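Local coordinates for SusD homolog (Bacteroides ovatus, PDB 4F53), which probably binds glycans, perhaps mucin O-glycans, at the bacterial surface as a SusD-like outer-membrane lipoprotein, at residues Ala63-Thr77 with Leu305-Gln319. Sequence-based numbering, arbitrary orientation.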
# COMPACT_ATOMS: atom_id res chain seq x y z
N ALA A 63 0.14 -12.78 5.94
CA ALA A 63 1.10 -13.71 6.49
C ALA A 63 1.31 -14.81 5.47
O ALA A 63 0.37 -15.53 5.15
CB ALA A 63 0.60 -14.29 7.81
N ASP A 64 2.53 -14.93 4.94
CA ASP A 64 2.92 -16.01 4.03
C ASP A 64 2.66 -17.35 4.73
O ASP A 64 2.86 -17.45 5.94
CB ASP A 64 4.38 -15.85 3.58
CG ASP A 64 4.70 -14.48 2.95
OD1 ASP A 64 3.86 -13.97 2.14
OD2 ASP A 64 5.78 -13.89 3.29
N SER A 65 2.10 -18.32 3.99
CA SER A 65 1.69 -19.64 4.50
C SER A 65 2.13 -20.77 3.55
O SER A 65 1.44 -21.78 3.41
CB SER A 65 0.17 -19.68 4.70
OG SER A 65 -0.50 -19.38 3.49
N ASN A 66 3.26 -20.59 2.87
CA ASN A 66 3.80 -21.61 1.99
C ASN A 66 4.60 -22.61 2.86
O ASN A 66 5.56 -22.22 3.55
CB ASN A 66 4.66 -20.97 0.89
CG ASN A 66 5.29 -21.95 -0.06
OD1 ASN A 66 6.22 -22.67 0.29
ND2 ASN A 66 4.81 -22.01 -1.28
N LEU A 67 4.18 -23.88 2.85
CA LEU A 67 4.78 -24.93 3.69
C LEU A 67 5.93 -25.68 2.99
O LEU A 67 6.48 -26.61 3.56
CB LEU A 67 3.69 -25.92 4.15
CG LEU A 67 2.38 -25.33 4.70
CD1 LEU A 67 1.35 -26.42 4.99
CD2 LEU A 67 2.62 -24.44 5.91
N GLY A 68 6.29 -25.24 1.78
CA GLY A 68 7.36 -25.85 1.00
C GLY A 68 8.77 -25.46 1.43
O GLY A 68 8.97 -24.65 2.35
N THR A 69 9.76 -26.05 0.73
CA THR A 69 11.19 -25.82 0.94
C THR A 69 11.84 -25.11 -0.27
O THR A 69 13.04 -24.85 -0.25
CB THR A 69 11.91 -27.17 1.22
OG1 THR A 69 11.47 -28.15 0.26
CG2 THR A 69 11.69 -27.67 2.65
N GLY A 70 11.04 -24.81 -1.30
CA GLY A 70 11.47 -24.15 -2.53
C GLY A 70 11.94 -22.72 -2.39
O GLY A 70 12.78 -22.27 -3.17
N TRP A 71 11.39 -21.96 -1.41
CA TRP A 71 11.84 -20.59 -1.19
C TRP A 71 13.01 -20.59 -0.20
O TRP A 71 12.90 -21.18 0.87
CB TRP A 71 10.68 -19.70 -0.68
CG TRP A 71 9.54 -19.53 -1.64
CD1 TRP A 71 9.55 -19.74 -2.99
CD2 TRP A 71 8.24 -18.99 -1.33
NE1 TRP A 71 8.33 -19.42 -3.54
CE2 TRP A 71 7.50 -18.96 -2.54
CE3 TRP A 71 7.61 -18.59 -0.15
CZ2 TRP A 71 6.17 -18.53 -2.59
CZ3 TRP A 71 6.30 -18.15 -0.20
CH2 TRP A 71 5.59 -18.12 -1.40
N SER A 72 14.15 -19.98 -0.59
CA SER A 72 15.35 -19.90 0.24
C SER A 72 15.12 -18.88 1.39
O SER A 72 15.63 -19.05 2.50
CB SER A 72 16.56 -19.49 -0.60
OG SER A 72 16.39 -18.19 -1.13
N GLY A 73 14.34 -17.86 1.10
CA GLY A 73 13.98 -16.81 2.04
C GLY A 73 12.86 -15.97 1.48
O GLY A 73 12.39 -16.22 0.36
N ARG A 74 12.40 -14.98 2.26
CA ARG A 74 11.29 -14.12 1.86
C ARG A 74 11.54 -12.67 2.27
O ARG A 74 12.41 -12.41 3.10
CB ARG A 74 9.96 -14.60 2.50
CG ARG A 74 9.59 -16.08 2.27
CD ARG A 74 8.13 -16.39 2.59
NE ARG A 74 7.67 -15.83 3.87
CZ ARG A 74 7.93 -16.36 5.06
NH1 ARG A 74 8.66 -17.46 5.17
NH2 ARG A 74 7.46 -15.78 6.16
N TYR A 75 10.77 -11.73 1.71
CA TYR A 75 10.84 -10.33 2.12
C TYR A 75 10.49 -10.20 3.62
O TYR A 75 11.19 -9.50 4.35
CB TYR A 75 9.88 -9.45 1.29
CG TYR A 75 10.02 -9.54 -0.21
CD1 TYR A 75 11.05 -8.88 -0.88
CD2 TYR A 75 9.04 -10.15 -0.99
CE1 TYR A 75 11.15 -8.89 -2.27
CE2 TYR A 75 9.10 -10.14 -2.39
CZ TYR A 75 10.16 -9.52 -3.02
OH TYR A 75 10.21 -9.54 -4.40
N ALA A 76 9.44 -10.92 4.07
CA ALA A 76 8.92 -10.91 5.43
C ALA A 76 9.98 -11.22 6.47
O ALA A 76 10.00 -10.58 7.52
CB ALA A 76 7.76 -11.90 5.57
N THR A 77 10.88 -12.19 6.19
CA THR A 77 11.92 -12.58 7.14
C THR A 77 13.26 -11.85 6.82
O THR A 77 14.27 -12.13 7.43
CB THR A 77 12.05 -14.12 7.20
OG1 THR A 77 12.21 -14.65 5.88
CG2 THR A 77 10.84 -14.76 7.86
N LEU A 305 -2.56 -15.68 10.70
CA LEU A 305 -1.30 -16.37 10.92
C LEU A 305 -0.21 -15.31 11.24
O LEU A 305 -0.27 -14.18 10.77
CB LEU A 305 -0.98 -17.17 9.64
CG LEU A 305 0.28 -18.03 9.60
CD1 LEU A 305 0.19 -19.20 10.57
CD2 LEU A 305 0.51 -18.53 8.19
N ARG A 306 0.76 -15.68 12.08
CA ARG A 306 1.85 -14.80 12.44
C ARG A 306 2.70 -14.49 11.19
O ARG A 306 3.01 -15.39 10.40
CB ARG A 306 2.72 -15.47 13.53
CG ARG A 306 3.84 -14.60 14.10
CD ARG A 306 3.32 -13.50 15.02
NE ARG A 306 4.40 -12.62 15.45
CZ ARG A 306 5.13 -12.80 16.54
NH1 ARG A 306 4.88 -13.82 17.35
NH2 ARG A 306 6.12 -11.98 16.83
N ARG A 307 3.02 -13.19 10.99
CA ARG A 307 3.88 -12.77 9.88
C ARG A 307 5.33 -13.03 10.25
O ARG A 307 5.68 -12.93 11.44
CB ARG A 307 3.68 -11.29 9.54
CG ARG A 307 2.30 -10.90 9.03
CD ARG A 307 2.20 -9.38 8.86
NE ARG A 307 2.33 -8.72 10.16
CZ ARG A 307 3.36 -7.98 10.54
NH1 ARG A 307 4.30 -7.66 9.66
NH2 ARG A 307 3.43 -7.52 11.77
N GLY A 308 6.17 -13.33 9.26
CA GLY A 308 7.58 -13.55 9.49
C GLY A 308 7.98 -14.90 10.04
O GLY A 308 9.05 -15.02 10.65
N ILE A 309 7.15 -15.93 9.83
CA ILE A 309 7.52 -17.31 10.22
C ILE A 309 8.59 -17.76 9.21
O ILE A 309 8.42 -17.57 8.01
CB ILE A 309 6.30 -18.27 10.28
CG1 ILE A 309 5.28 -17.84 11.36
CG2 ILE A 309 6.77 -19.73 10.46
CD1 ILE A 309 3.89 -18.53 11.25
N LEU A 310 9.73 -18.27 9.69
CA LEU A 310 10.81 -18.68 8.81
C LEU A 310 10.36 -19.83 7.95
O LEU A 310 9.67 -20.73 8.43
CB LEU A 310 12.08 -19.08 9.61
CG LEU A 310 13.43 -19.11 8.85
CD1 LEU A 310 14.01 -17.68 8.67
CD2 LEU A 310 14.46 -19.95 9.60
N GLN A 311 10.75 -19.79 6.66
CA GLN A 311 10.49 -20.87 5.72
C GLN A 311 11.06 -22.16 6.30
O GLN A 311 12.20 -22.17 6.76
CB GLN A 311 11.12 -20.54 4.35
CG GLN A 311 10.52 -21.32 3.19
CD GLN A 311 9.14 -20.88 2.77
OE1 GLN A 311 8.63 -19.82 3.15
NE2 GLN A 311 8.47 -21.72 1.99
N GLY A 312 10.21 -23.18 6.38
CA GLY A 312 10.55 -24.48 6.94
C GLY A 312 10.19 -24.63 8.41
O GLY A 312 10.42 -25.70 8.98
N GLN A 313 9.63 -23.59 9.04
CA GLN A 313 9.31 -23.60 10.48
C GLN A 313 7.84 -23.31 10.76
O GLN A 313 7.50 -22.70 11.77
CB GLN A 313 10.21 -22.60 11.23
CG GLN A 313 11.66 -23.06 11.22
CD GLN A 313 12.60 -22.14 11.95
OE1 GLN A 313 12.27 -21.01 12.33
NE2 GLN A 313 13.81 -22.61 12.15
N TYR A 314 6.96 -23.78 9.86
CA TYR A 314 5.51 -23.62 10.00
C TYR A 314 4.89 -24.82 10.65
O TYR A 314 5.31 -25.95 10.36
CB TYR A 314 4.87 -23.47 8.62
CG TYR A 314 5.06 -22.12 7.97
CD1 TYR A 314 6.17 -21.86 7.17
CD2 TYR A 314 4.10 -21.12 8.11
CE1 TYR A 314 6.35 -20.61 6.57
CE2 TYR A 314 4.27 -19.88 7.52
CZ TYR A 314 5.39 -19.63 6.74
OH TYR A 314 5.53 -18.43 6.14
N ASN A 315 3.84 -24.59 11.45
CA ASN A 315 3.03 -25.70 11.95
C ASN A 315 2.29 -26.25 10.72
O ASN A 315 1.88 -25.44 9.88
CB ASN A 315 2.09 -25.21 13.04
CG ASN A 315 2.71 -25.11 14.41
OD1 ASN A 315 3.53 -25.94 14.81
ND2 ASN A 315 2.26 -24.14 15.18
N SER A 316 2.18 -27.58 10.56
CA SER A 316 1.55 -28.18 9.36
C SER A 316 0.08 -27.78 9.13
O SER A 316 -0.41 -27.98 8.01
CB SER A 316 1.65 -29.71 9.39
OG SER A 316 0.89 -30.25 10.44
N TRP A 317 -0.62 -27.23 10.14
CA TRP A 317 -2.03 -26.84 9.99
C TRP A 317 -2.21 -25.34 9.75
O TRP A 317 -3.35 -24.87 9.74
CB TRP A 317 -2.87 -27.28 11.20
CG TRP A 317 -2.90 -28.77 11.44
CD1 TRP A 317 -2.46 -29.75 10.60
CD2 TRP A 317 -3.38 -29.43 12.61
NE1 TRP A 317 -2.59 -30.97 11.19
CE2 TRP A 317 -3.18 -30.81 12.42
CE3 TRP A 317 -3.99 -28.99 13.80
CZ2 TRP A 317 -3.55 -31.77 13.38
CZ3 TRP A 317 -4.35 -29.93 14.76
CH2 TRP A 317 -4.12 -31.30 14.55
N SER A 318 -1.11 -24.60 9.49
CA SER A 318 -1.07 -23.15 9.27
C SER A 318 -2.04 -22.62 8.21
O SER A 318 -2.50 -21.48 8.34
CB SER A 318 0.34 -22.69 8.89
OG SER A 318 1.20 -22.89 10.00
N GLN A 319 -2.35 -23.41 7.17
CA GLN A 319 -3.26 -22.91 6.11
C GLN A 319 -4.73 -22.96 6.57
O GLN A 319 -5.59 -22.41 5.90
CB GLN A 319 -3.02 -23.63 4.78
CG GLN A 319 -1.60 -23.41 4.25
CD GLN A 319 -1.28 -24.17 2.98
OE1 GLN A 319 -2.00 -25.07 2.56
NE2 GLN A 319 -0.19 -23.80 2.33
O HOH W 1 4.12 -15.99 7.90
O HOH W 2 5.25 -13.77 6.73
O HOH W 3 5.75 -18.97 3.43
O HOH W 4 7.86 -23.43 4.68
O HOH W 5 2.56 -24.79 0.79
O HOH W 6 12.16 -17.47 5.30
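Ala63 and Arg307 bring the two segments to 4.5 Å between CA atoms, Ala76 and Gly308 to 5.0 Å, yet no backbone-to-backbone hydrogen bond joins the two segments; side chains and waters tie them. Arg74 carries the centre. The side chain bends at chi3 (-47°), and its guanidinium grips Ile309 O end-on with NH1 and NH2, the oxygen lying in the guanidinium plane, 2.7 Å from NH2. NH1 also donates to Gln311 OE1 at 3.1 Å, in the plane of that carbonyl, while NE pairs with Asp64 OD2 in a salt bridge that fixes the guanidinium's rotation. Tyr314 OH lies over one face of the guanidinium, at an angle too poor for a bond. A leucine in place of Arg74 would probably leave Asp64 without its charge partner and Ile309 O without both of its donors from this side chain. Gln311 turns its amide into the opposing loop by a bend at chi2 (73°): NE2 reaches Gly68 O at 3.0 Å from above the carbonyl plane and makes a weak bond to Asn66 OD1, the oxygen that closes an Asx turn onto Gly68 N. At the outer end, Gln319 NE2 gives Ser65 O a nearly straight bond of 2.8 Å, lying in its own amide plane, and Leu67 CD2 packs against Tyr314 CB at 3.7 Å. Waters fill in the polar links, one donating to both Asp64 O and Arg306 O, another accepting from Asn66 N and donating to Gln311 OE1. Asp64 packs on Leu53 of helix 44-58, and Arg307 forms a salt bridge with Asp266. This is loop-to-loop packing within a SusD/RagB fold: an arginine-centred polar network joins the end of strand 62-64 and the loop following it to the long connection between helix 288-291 and strand 332-335.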